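Local coordinates for protein putative N-acetylmuramoyl-L-alanine amidase (Neisseria meningitidis MC58, PDB 3CZX) that probably hydrolyses, as a zinc-dependent amidase, the bond between N-acetylmuramoyl residues and L-amino acids in cell-wall glycopeptides, at residues M2-S13 / L47-N58; A19-L29 / I149-K159. All coordinates share one frame; numbering follows the deposited sequence.

Contact 1. Residues M2-S13 / L47-N58. With ZN (zinc ion), chain E.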
loop_
_atom_site.group_PDB
_atom_site.type_symbol
_atom_site.label_atom_id
_atom_site.label_comp_id
_atom_site.label_asym_id
_atom_site.label_seq_id
_atom_site.Cartn_x
_atom_site.Cartn_y
_atom_site.Cartn_z
HETATM N N MSE A 2 -19.595 3.168 17.048
HETATM C CA MSE A 2 -18.431 3.436 17.898
HETATM C C MSE A 2 -18.219 2.416 19.005
HETATM O O MSE A 2 -17.144 2.359 19.595
HETATM C CB MSE A 2 -18.527 4.841 18.485
HETATM C CG MSE A 2 -18.337 5.914 17.445
HETATM SE SE MSE A 2 -16.574 5.781 16.540
HETATM C CE MSE A 2 -16.605 7.511 15.619
ATOM N N SER A 3 -19.240 1.618 19.288
ATOM C CA SER A 3 -19.110 0.501 20.211
ATOM C C SER A 3 -18.659 -0.761 19.496
ATOM O O SER A 3 -18.282 -1.721 20.154
ATOM C CB SER A 3 -20.450 0.218 20.894
ATOM O OG SER A 3 -21.391 -0.326 19.979
ATOM N N LYS A 4 -18.721 -0.760 18.161
ATOM C CA LYS A 4 -18.429 -1.934 17.349
ATOM C C LYS A 4 -16.916 -2.180 17.243
ATOM O O LYS A 4 -16.164 -1.278 17.392
ATOM C CB LYS A 4 -19.069 -1.805 15.989
ATOM C CG LYS A 4 -20.588 -1.689 16.017
ATOM C CD LYS A 4 -21.331 -2.946 16.056
ATOM C CE LYS A 4 -22.847 -2.728 15.888
ATOM N NZ LYS A 4 -23.415 -3.497 14.709
ATOM N N ILE A 5 -16.536 -3.425 17.054
ATOM C CA ILE A 5 -15.142 -3.820 16.881
ATOM C C ILE A 5 -15.021 -4.587 15.562
ATOM O O ILE A 5 -15.705 -5.599 15.347
ATOM C CB ILE A 5 -14.674 -4.710 18.018
ATOM C CG1 ILE A 5 -14.740 -3.941 19.347
ATOM C CG2 ILE A 5 -13.290 -5.215 17.757
ATOM C CD1 ILE A 5 -14.204 -4.744 20.543
ATOM N N ILE A 6 -14.148 -4.083 14.694
ATOM C CA ILE A 6 -13.863 -4.720 13.414
ATOM C C ILE A 6 -12.499 -5.383 13.566
ATOM O O ILE A 6 -11.547 -4.716 13.983
ATOM C CB ILE A 6 -13.792 -3.679 12.302
ATOM C CG1 ILE A 6 -15.133 -2.946 12.154
ATOM C CG2 ILE A 6 -13.432 -4.315 10.950
ATOM C CD1 ILE A 6 -14.996 -1.498 11.884
ATOM N N CYS A 7 -12.395 -6.653 13.225
ATOM C CA CYS A 7 -11.129 -7.387 13.223
ATOM C C CYS A 7 -10.712 -7.585 11.773
ATOM O O CYS A 7 -11.501 -8.064 10.965
ATOM C CB CYS A 7 -11.268 -8.746 13.929
ATOM S SG CYS A 7 -9.870 -9.871 13.748
ATOM N N LEU A 8 -9.495 -7.163 11.433
ATOM C CA LEU A 8 -8.940 -7.401 10.117
ATOM C C LEU A 8 -7.586 -8.087 10.230
ATOM O O LEU A 8 -6.698 -7.561 10.946
ATOM C CB LEU A 8 -8.742 -6.070 9.385
ATOM C CG LEU A 8 -9.965 -5.182 9.147
ATOM C CD1 LEU A 8 -9.549 -3.918 8.433
ATOM C CD2 LEU A 8 -11.109 -5.866 8.335
ATOM N N THR A 9 -7.407 -9.206 9.531
ATOM C CA THR A 9 -6.092 -9.848 9.486
ATOM C C THR A 9 -5.693 -10.176 8.083
ATOM O O THR A 9 -6.484 -10.027 7.165
ATOM C CB THR A 9 -6.096 -11.098 10.389
ATOM O OG1 THR A 9 -7.039 -12.037 9.905
ATOM C CG2 THR A 9 -6.475 -10.671 11.841
ATOM N N ALA A 10 -4.424 -10.570 7.908
ATOM C CA ALA A 10 -3.873 -10.927 6.597
ATOM C C ALA A 10 -3.489 -12.387 6.631
ATOM O O ALA A 10 -2.905 -12.867 7.607
ATOM C CB ALA A 10 -2.616 -10.048 6.231
ATOM N N GLY A 11 -3.772 -13.096 5.553
ATOM C CA GLY A 11 -3.301 -14.462 5.422
ATOM C C GLY A 11 -1.823 -14.529 5.125
ATOM O O GLY A 11 -1.249 -13.635 4.498
ATOM N N HIS A 12 -1.221 -15.622 5.573
ATOM C CA HIS A 12 0.141 -15.998 5.187
ATOM C C HIS A 12 1.228 -15.082 5.755
ATOM O O HIS A 12 0.945 -14.092 6.433
ATOM C CB HIS A 12 0.235 -16.110 3.666
ATOM C CG HIS A 12 -0.812 -16.996 3.065
ATOM N ND1 HIS A 12 -0.756 -18.374 3.143
ATOM C CD2 HIS A 12 -1.952 -16.704 2.398
ATOM C CE1 HIS A 12 -1.809 -18.889 2.532
ATOM N NE2 HIS A 12 -2.543 -17.897 2.061
ATOM N N SER A 13 2.485 -15.429 5.476
ATOM C CA SER A 13 3.628 -14.782 6.142
ATOM C C SER A 13 4.827 -14.627 5.216
ATOM O O SER A 13 4.785 -15.068 4.069
ATOM C CB SER A 13 4.019 -15.620 7.370
ATOM O OG SER A 13 4.518 -16.875 6.959
ATOM N N LEU A 47 -13.325 4.493 13.529
ATOM C CA LEU A 47 -13.798 3.207 14.010
ATOM C C LEU A 47 -12.681 2.413 14.704
ATOM O O LEU A 47 -11.483 2.639 14.463
ATOM C CB LEU A 47 -14.387 2.389 12.833
ATOM C CG LEU A 47 -15.684 2.999 12.302
ATOM C CD1 LEU A 47 -16.143 2.375 10.967
ATOM C CD2 LEU A 47 -16.817 2.910 13.328
ATOM N N THR A 48 -13.097 1.515 15.591
ATOM C CA THR A 48 -12.205 0.608 16.302
ATOM C C THR A 48 -11.931 -0.578 15.411
ATOM O O THR A 48 -12.842 -1.353 15.083
ATOM C CB THR A 48 -12.855 0.048 17.562
ATOM O OG1 THR A 48 -13.148 1.117 18.452
ATOM C CG2 THR A 48 -11.941 -0.904 18.258
ATOM N N VAL A 49 -10.660 -0.727 15.082
ATOM C CA VAL A 49 -10.164 -1.880 14.331
ATOM C C VAL A 49 -9.071 -2.579 15.107
ATOM O O VAL A 49 -8.115 -1.942 15.569
ATOM C CB VAL A 49 -9.629 -1.474 12.958
ATOM C CG1 VAL A 49 -9.282 -2.710 12.134
ATOM C CG2 VAL A 49 -10.656 -0.600 12.230
ATOM N N LYS A 50 -9.196 -3.885 15.239
ATOM C CA LYS A 50 -8.127 -4.709 15.792
ATOM C C LYS A 50 -7.528 -5.540 14.680
ATOM O O LYS A 50 -8.238 -6.145 13.913
ATOM C CB LYS A 50 -8.655 -5.587 16.924
ATOM C CG LYS A 50 -9.286 -4.783 18.051
ATOM C CD LYS A 50 -9.471 -5.554 19.336
ATOM C CE LYS A 50 -10.544 -4.873 20.227
ATOM N NZ LYS A 50 -10.530 -5.465 21.599
ATOM N N THR A 51 -6.202 -5.585 14.624
ATOM C CA THR A 51 -5.512 -6.322 13.585
ATOM C C THR A 51 -4.416 -7.215 14.164
ATOM O O THR A 51 -4.110 -7.184 15.367
ATOM C CB THR A 51 -4.874 -5.348 12.579
ATOM O OG1 THR A 51 -3.757 -4.684 13.214
ATOM C CG2 THR A 51 -5.852 -4.288 12.096
ATOM N N ASP A 52 -3.826 -7.981 13.257
ATOM C CA ASP A 52 -2.562 -8.691 13.474
ATOM C C ASP A 52 -1.345 -7.826 13.090
ATOM O O ASP A 52 -0.286 -8.363 12.742
ATOM C CB ASP A 52 -2.555 -9.978 12.671
ATOM C CG ASP A 52 -2.817 -9.754 11.144
ATOM O OD1 ASP A 52 -3.355 -8.704 10.781
ATOM O OD2 ASP A 52 -2.528 -10.674 10.345
ATOM N N GLY A 53 -1.501 -6.514 13.130
ATOM C CA GLY A 53 -0.417 -5.550 12.850
ATOM C C GLY A 53 -0.362 -5.006 11.445
ATOM O O GLY A 53 -1.309 -5.137 10.673
ATOM N N THR A 54 0.753 -4.367 11.104
ATOM C CA THR A 54 0.961 -3.779 9.776
ATOM C C THR A 54 1.970 -4.560 8.918
ATOM O O THR A 54 2.156 -4.236 7.743
ATOM C CB THR A 54 1.384 -2.297 9.883
ATOM O OG1 THR A 54 2.674 -2.172 10.491
ATOM C CG2 THR A 54 0.390 -1.548 10.720
ATOM N N GLY A 55 2.572 -5.591 9.514
ATOM C CA GLY A 55 3.537 -6.458 8.802
ATOM C C GLY A 55 2.828 -7.578 8.087
ATOM O O GLY A 55 1.700 -7.413 7.644
ATOM N N LYS A 56 3.496 -8.719 7.919
ATOM C CA LYS A 56 2.851 -9.866 7.268
ATOM C C LYS A 56 1.830 -10.513 8.229
ATOM O O LYS A 56 1.737 -10.145 9.392
ATOM C CB LYS A 56 3.882 -10.900 6.807
ATOM C CG LYS A 56 5.053 -10.334 6.014
ATOM C CD LYS A 56 4.671 -9.600 4.749
ATOM C CE LYS A 56 5.907 -9.087 4.024
ATOM N NZ LYS A 56 5.585 -8.224 2.897
ATOM N N GLY A 57 1.045 -11.453 7.737
ATOM C CA GLY A 57 -0.031 -12.012 8.543
ATOM C C GLY A 57 0.255 -13.400 9.091
ATOM O O GLY A 57 1.363 -13.661 9.587
ATOM N N ASN A 58 -0.766 -14.269 9.006
ATOM C CA ASN A 58 -0.757 -15.630 9.560
ATOM C C ASN A 58 -0.639 -15.705 11.091
ATOM O O ASN A 58 0.169 -16.485 11.629
ATOM C CB ASN A 58 0.344 -16.478 8.924
ATOM C CG ASN A 58 0.152 -17.958 9.187
ATOM O OD1 ASN A 58 -0.957 -18.498 9.022
ATOM N ND2 ASN A 58 1.227 -18.623 9.623
HETATM ZN ZN ZN E . -4.558 -17.932 1.198
HETATM O O HOH W 1 -15.357 0.170 19.977
HETATM O O HOH W 2 -15.942 1.188 16.266
HETATM O O HOH W 3 0.588 -11.546 4.989
HETATM O O HOH W 4 -2.637 -17.747 6.453
HETATM O O HOH W 5 -4.943 -20.095 1.861
HETATM O O HOH W 6 -6.284 -18.422 -0.089
#

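Contact 2. Residues A19-L29 / I149-K159. With ZN (zinc ion), chain E.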
loop_
_atom_site.group_PDB
_atom_site.type_symbol
_atom_site.label_atom_id
_atom_site.label_comp_id
_atom_site.label_asym_id
_atom_site.label_seq_id
_atom_site.Cartn_x
_atom_site.Cartn_y
_atom_site.Cartn_z
ATOM N N ALA A 19 0.087 -18.140 -2.348
ATOM C CA ALA A 19 0.241 -18.241 -3.795
ATOM C C ALA A 19 1.099 -17.094 -4.314
ATOM O O ALA A 19 1.166 -16.030 -3.686
ATOM C CB ALA A 19 -1.109 -18.288 -4.502
ATOM N N VAL A 20 1.822 -17.372 -5.399
ATOM C CA VAL A 20 2.717 -16.414 -6.028
ATOM C C VAL A 20 2.410 -16.356 -7.519
ATOM O O VAL A 20 2.048 -17.354 -8.127
ATOM C CB VAL A 20 4.247 -16.719 -5.759
ATOM C CG1 VAL A 20 4.531 -16.803 -4.241
ATOM C CG2 VAL A 20 4.734 -17.979 -6.506
ATOM N N ASN A 21 2.532 -15.165 -8.101
ATOM C CA ASN A 21 2.448 -14.983 -9.524
ATOM C C ASN A 21 3.578 -14.019 -9.868
ATOM O O ASN A 21 3.484 -12.822 -9.637
ATOM C CB ASN A 21 1.056 -14.456 -9.931
ATOM C CG ASN A 21 0.873 -14.321 -11.442
ATOM O OD1 ASN A 21 1.849 -14.293 -12.212
ATOM N ND2 ASN A 21 -0.372 -14.206 -11.879
ATOM N N GLY A 22 4.672 -14.540 -10.406
ATOM C CA GLY A 22 5.849 -13.696 -10.601
ATOM C C GLY A 22 6.366 -13.222 -9.265
ATOM O O GLY A 22 6.510 -14.027 -8.319
ATOM N N SER A 23 6.636 -11.918 -9.160
ATOM C CA SER A 23 7.071 -11.352 -7.883
ATOM C C SER A 23 5.900 -10.831 -7.050
ATOM O O SER A 23 6.131 -10.233 -6.001
ATOM C CB SER A 23 8.141 -10.270 -8.065
ATOM O OG SER A 23 7.665 -9.225 -8.874
ATOM N N ASP A 24 4.673 -11.067 -7.514
ATOM C CA ASP A 24 3.499 -10.808 -6.688
ATOM C C ASP A 24 3.219 -11.991 -5.770
ATOM O O ASP A 24 3.047 -13.127 -6.229
ATOM C CB ASP A 24 2.299 -10.526 -7.580
ATOM C CG ASP A 24 2.481 -9.240 -8.381
ATOM O OD1 ASP A 24 2.909 -8.236 -7.805
ATOM O OD2 ASP A 24 2.194 -9.247 -9.577
ATOM N N ARG A 25 3.142 -11.712 -4.473
ATOM C CA ARG A 25 2.918 -12.742 -3.465
ATOM C C ARG A 25 1.631 -12.481 -2.698
ATOM O O ARG A 25 1.404 -11.360 -2.236
ATOM C CB ARG A 25 4.038 -12.763 -2.450
ATOM C CG ARG A 25 5.468 -12.923 -3.046
ATOM C CD ARG A 25 6.454 -13.282 -1.939
ATOM N NE ARG A 25 6.460 -12.297 -0.863
ATOM C CZ ARG A 25 7.069 -12.455 0.311
ATOM N NH1 ARG A 25 7.750 -13.573 0.620
ATOM N NH2 ARG A 25 6.966 -11.503 1.214
ATOM N N GLU A 26 0.857 -13.538 -2.498
ATOM C CA GLU A 26 -0.379 -13.447 -1.697
ATOM C C GLU A 26 -0.158 -12.741 -0.374
ATOM O O GLU A 26 -0.954 -11.894 0.035
ATOM C CB GLU A 26 -0.987 -14.834 -1.471
ATOM C CG GLU A 26 -2.295 -14.815 -0.640
ATOM C CD GLU A 26 -2.996 -16.136 -0.569
ATOM O OE1 GLU A 26 -2.476 -17.117 -1.142
ATOM O OE2 GLU A 26 -4.099 -16.183 0.045
ATOM N N ALA A 27 0.914 -13.071 0.318
ATOM C CA ALA A 27 1.183 -12.505 1.643
ATOM C C ALA A 27 1.260 -10.980 1.569
ATOM O O ALA A 27 0.834 -10.271 2.503
ATOM C CB ALA A 27 2.460 -13.057 2.206
ATOM N N ASP A 28 1.823 -10.484 0.471
ATOM C CA ASP A 28 2.084 -9.053 0.317
ATOM C C ASP A 28 0.786 -8.381 -0.050
ATOM O O ASP A 28 0.517 -7.265 0.418
ATOM C CB ASP A 28 3.144 -8.831 -0.775
ATOM C CG ASP A 28 4.497 -9.459 -0.415
ATOM O OD1 ASP A 28 4.769 -9.694 0.786
ATOM O OD2 ASP A 28 5.286 -9.703 -1.357
ATOM N N LEU A 29 0.019 -8.994 -0.964
ATOM C CA LEU A 29 -1.285 -8.430 -1.369
ATOM C C LEU A 29 -2.250 -8.399 -0.172
ATOM O O LEU A 29 -3.035 -7.422 0.005
ATOM C CB LEU A 29 -1.885 -9.213 -2.551
ATOM C CG LEU A 29 -1.050 -9.242 -3.840
ATOM C CD1 LEU A 29 -1.547 -10.305 -4.879
ATOM C CD2 LEU A 29 -1.011 -7.858 -4.444
ATOM N N ILE A 149 -5.166 -14.606 -7.723
ATOM C CA ILE A 149 -3.842 -14.111 -8.008
ATOM C C ILE A 149 -3.305 -14.725 -9.290
ATOM O O ILE A 149 -2.440 -14.131 -9.952
ATOM C CB ILE A 149 -2.882 -14.355 -6.835
ATOM C CG1 ILE A 149 -1.663 -13.457 -6.943
ATOM C CG2 ILE A 149 -2.494 -15.855 -6.706
ATOM C CD1 ILE A 149 -0.709 -13.597 -5.770
ATOM N N SER A 150 -3.830 -15.907 -9.601
ATOM C CA SER A 150 -3.476 -16.636 -10.829
ATOM C C SER A 150 -4.099 -16.054 -12.106
ATOM O O SER A 150 -3.706 -16.414 -13.221
ATOM C CB SER A 150 -3.823 -18.111 -10.638
ATOM O OG SER A 150 -5.132 -18.243 -10.173
ATOM N N ASN A 151 -5.085 -15.157 -11.984
ATOM C CA ASN A 151 -5.658 -14.472 -13.110
ATOM C C ASN A 151 -4.861 -13.211 -13.447
ATOM O O ASN A 151 -4.975 -12.217 -12.748
ATOM C CB ASN A 151 -7.130 -14.128 -12.831
ATOM C CG ASN A 151 -7.858 -13.700 -14.074
ATOM O OD1 ASN A 151 -7.543 -12.675 -14.695
ATOM N ND2 ASN A 151 -8.810 -14.514 -14.501
ATOM N N ASP A 152 -4.012 -13.260 -14.478
ATOM C CA ASP A 152 -3.130 -12.138 -14.746
ATOM C C ASP A 152 -3.862 -10.803 -14.963
ATOM O O ASP A 152 -3.389 -9.728 -14.516
ATOM C CB ASP A 152 -2.251 -12.397 -15.985
ATOM C CG ASP A 152 -1.282 -13.515 -15.799
ATOM O OD1 ASP A 152 -1.071 -14.020 -14.676
ATOM O OD2 ASP A 152 -0.677 -13.886 -16.829
ATOM N N THR A 153 -4.977 -10.847 -15.686
ATOM C CA THR A 153 -5.787 -9.668 -16.005
ATOM C C THR A 153 -6.412 -9.088 -14.734
ATOM O O THR A 153 -6.307 -7.871 -14.479
ATOM C CB THR A 153 -6.897 -10.001 -17.048
ATOM O OG1 THR A 153 -6.255 -10.307 -18.304
ATOM C CG2 THR A 153 -7.853 -8.812 -17.242
ATOM N N ASP A 154 -7.048 -9.940 -13.921
ATOM C CA ASP A 154 -7.654 -9.438 -12.657
ATOM C C ASP A 154 -6.592 -8.893 -11.679
ATOM O O ASP A 154 -6.775 -7.888 -11.022
ATOM C CB ASP A 154 -8.418 -10.543 -11.940
ATOM C CG ASP A 154 -9.567 -11.090 -12.753
ATOM O OD1 ASP A 154 -10.007 -10.439 -13.723
ATOM O OD2 ASP A 154 -10.006 -12.211 -12.400
ATOM N N LEU A 155 -5.454 -9.578 -11.614
ATOM C CA LEU A 155 -4.349 -9.137 -10.797
ATOM C C LEU A 155 -3.836 -7.763 -11.256
ATOM O O LEU A 155 -3.530 -6.874 -10.430
ATOM C CB LEU A 155 -3.212 -10.179 -10.819
ATOM C CG LEU A 155 -1.900 -9.774 -10.136
ATOM C CD1 LEU A 155 -2.024 -9.372 -8.659
ATOM C CD2 LEU A 155 -0.843 -10.843 -10.308
ATOM N N ALA A 156 -3.717 -7.566 -12.558
ATOM C CA ALA A 156 -3.320 -6.230 -13.073
ATOM C C ALA A 156 -4.323 -5.167 -12.653
ATOM O O ALA A 156 -3.914 -4.057 -12.306
ATOM C CB ALA A 156 -3.191 -6.245 -14.606
ATOM N N LEU A 157 -5.605 -5.478 -12.730
ATOM C CA LEU A 157 -6.646 -4.506 -12.333
ATOM C C LEU A 157 -6.517 -4.177 -10.877
ATOM O O LEU A 157 -6.593 -2.995 -10.505
ATOM C CB LEU A 157 -8.047 -5.054 -12.643
ATOM C CG LEU A 157 -9.138 -3.992 -12.438
ATOM C CD1 LEU A 157 -8.990 -2.891 -13.461
ATOM C CD2 LEU A 157 -10.471 -4.689 -12.605
ATOM N N PHE A 158 -6.298 -5.200 -10.052
ATOM C CA PHE A 158 -6.132 -5.011 -8.610
ATOM C C PHE A 158 -4.943 -4.090 -8.370
ATOM O O PHE A 158 -5.043 -3.165 -7.611
ATOM C CB PHE A 158 -5.928 -6.289 -7.830
ATOM C CG PHE A 158 -5.699 -6.061 -6.357
ATOM C CD1 PHE A 158 -6.740 -5.725 -5.512
ATOM C CD2 PHE A 158 -4.420 -6.099 -5.815
ATOM C CE1 PHE A 158 -6.514 -5.486 -4.147
ATOM C CE2 PHE A 158 -4.224 -5.852 -4.451
ATOM C CZ PHE A 158 -5.294 -5.536 -3.639
ATOM N N LYS A 159 -3.808 -4.405 -8.991
ATOM C CA LYS A 159 -2.594 -3.627 -8.739
ATOM C C LYS A 159 -2.743 -2.156 -9.100
ATOM O O LYS A 159 -2.158 -1.307 -8.425
ATOM C CB LYS A 159 -1.393 -4.263 -9.477
ATOM C CG LYS A 159 -0.964 -5.594 -8.932
ATOM C CD LYS A 159 -0.018 -6.395 -9.834
ATOM C CE LYS A 159 1.327 -5.841 -9.923
ATOM N NZ LYS A 159 2.232 -6.754 -10.732
HETATM ZN ZN ZN E . -4.558 -17.932 1.198
HETATM O O HOH W 5 -4.943 -20.095 1.861
HETATM O O HOH W 6 -6.284 -18.422 -0.089
#

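Contact 1. Residues M2-S13 / L47-N58
The carboxylate of Asp52 lies beside Thr9 and carries the pairing of the two segments on past Leu8. Its CG stands between the backbone N and the carbonyl carbon (chi1 55°), which turns the group back across Thr9 CB, the two side chains meeting at about a right angle. Asp52 OD2 takes the Ala10 N-H on its syn side at 3.1 Å, almost straight but 25° out of the carboxylate plane, while OD1 forms a salt bridge with Arg34. Further back the parallel strands are joined by Ile6 N to Thr48 O (3.1 Å), Lys50 N to Ile6 O (2.8 Å) and Leu8 N to Lys50 O (3.0 Å). On one face Leu8 CD1 leans obliquely on Val49 CG1 at 3.9 Å, under helix 26-45. At the sheet margin Lys50, extended beyond CG, lays its CE against Ile5 CD1 at 3.7 Å. Past the strands, Asn58 N binds Ala10 O at 2.9 Å, and a water links His12 N to Asn58 OD1. His12, whose CB points away from 47-58, binds zinc through NE2 at 2.2 Å. A metal ligand just past the C-terminal end of a parallel strand next to the outermost one fits the alpha/beta fold of Amidase_3 zinc amidases.

Contact 2. Residues A19-L29 / I149-K159
Two hydrogen bonds from one amide nitrogen tie the 19-29 segment to the loop before helix 152-177 and to the first residue of that helix: Asn21 ND2 donates to Ile149 O at 2.8 Å and to Asp152 OD1 at 2.9 Å. Both acceptors lie within 3° of the amide plane and both bonds are nearly straight, so the amide's rotation is fixed. Asn21 CG, anti to the backbone N (chi1 -176°), carries the group across to the helix, where Asp152 OD1 also pairs with Lys85. The ionic contact is Lys159 NZ on the syn lone pair of Asp24 OD2, at 2.7 Å; Asp24 OD1 pairs with Lys159 of the second subunit, which places this bridge at the dimer interface. Residues 20-25 form a beta hairpin closed by a type II' turn from Asn21 to Asp24, and it leads straight into helix 26-45, whose first residue, Glu26, binds zinc through OE2 at 2.1 Å. Apolar packing centres on Ile149 and Leu29. Ile149 reaches across with its CD1, 3.5 Å from Leu29 CD1, and its CG2 meets Ala19 CB at 3.6 Å. Leu29 divides its two methyls, CD1 also touching Leu155 CD1 while CD2 approaches the Phe158 ring obliquely, 3.8 Å from CE2.

Contacts 1 and 2 meet at the zinc ion, although their centres lie 21 Å apart. Segment 2-13 brings His12 and segment 19-29 brings Glu26; His12 NE2 and Glu26 OE2 stand 3.1 Å apart as ligands of the same metal, whose shell is completed by His78 and two waters. A second junction is the salt bridge from Lys56 NZ to Asp28 OD1 at 2.7 Å, which ties the loop after strand 49-51 to the first turn of helix 26-45. Ser13 O also packs on Ala27 CB at 3.6 Å. The segments alternate along the chain: strand 6-10 precedes the hairpin of contact 2, and helix 26-45 leads from there back to strand 49-51.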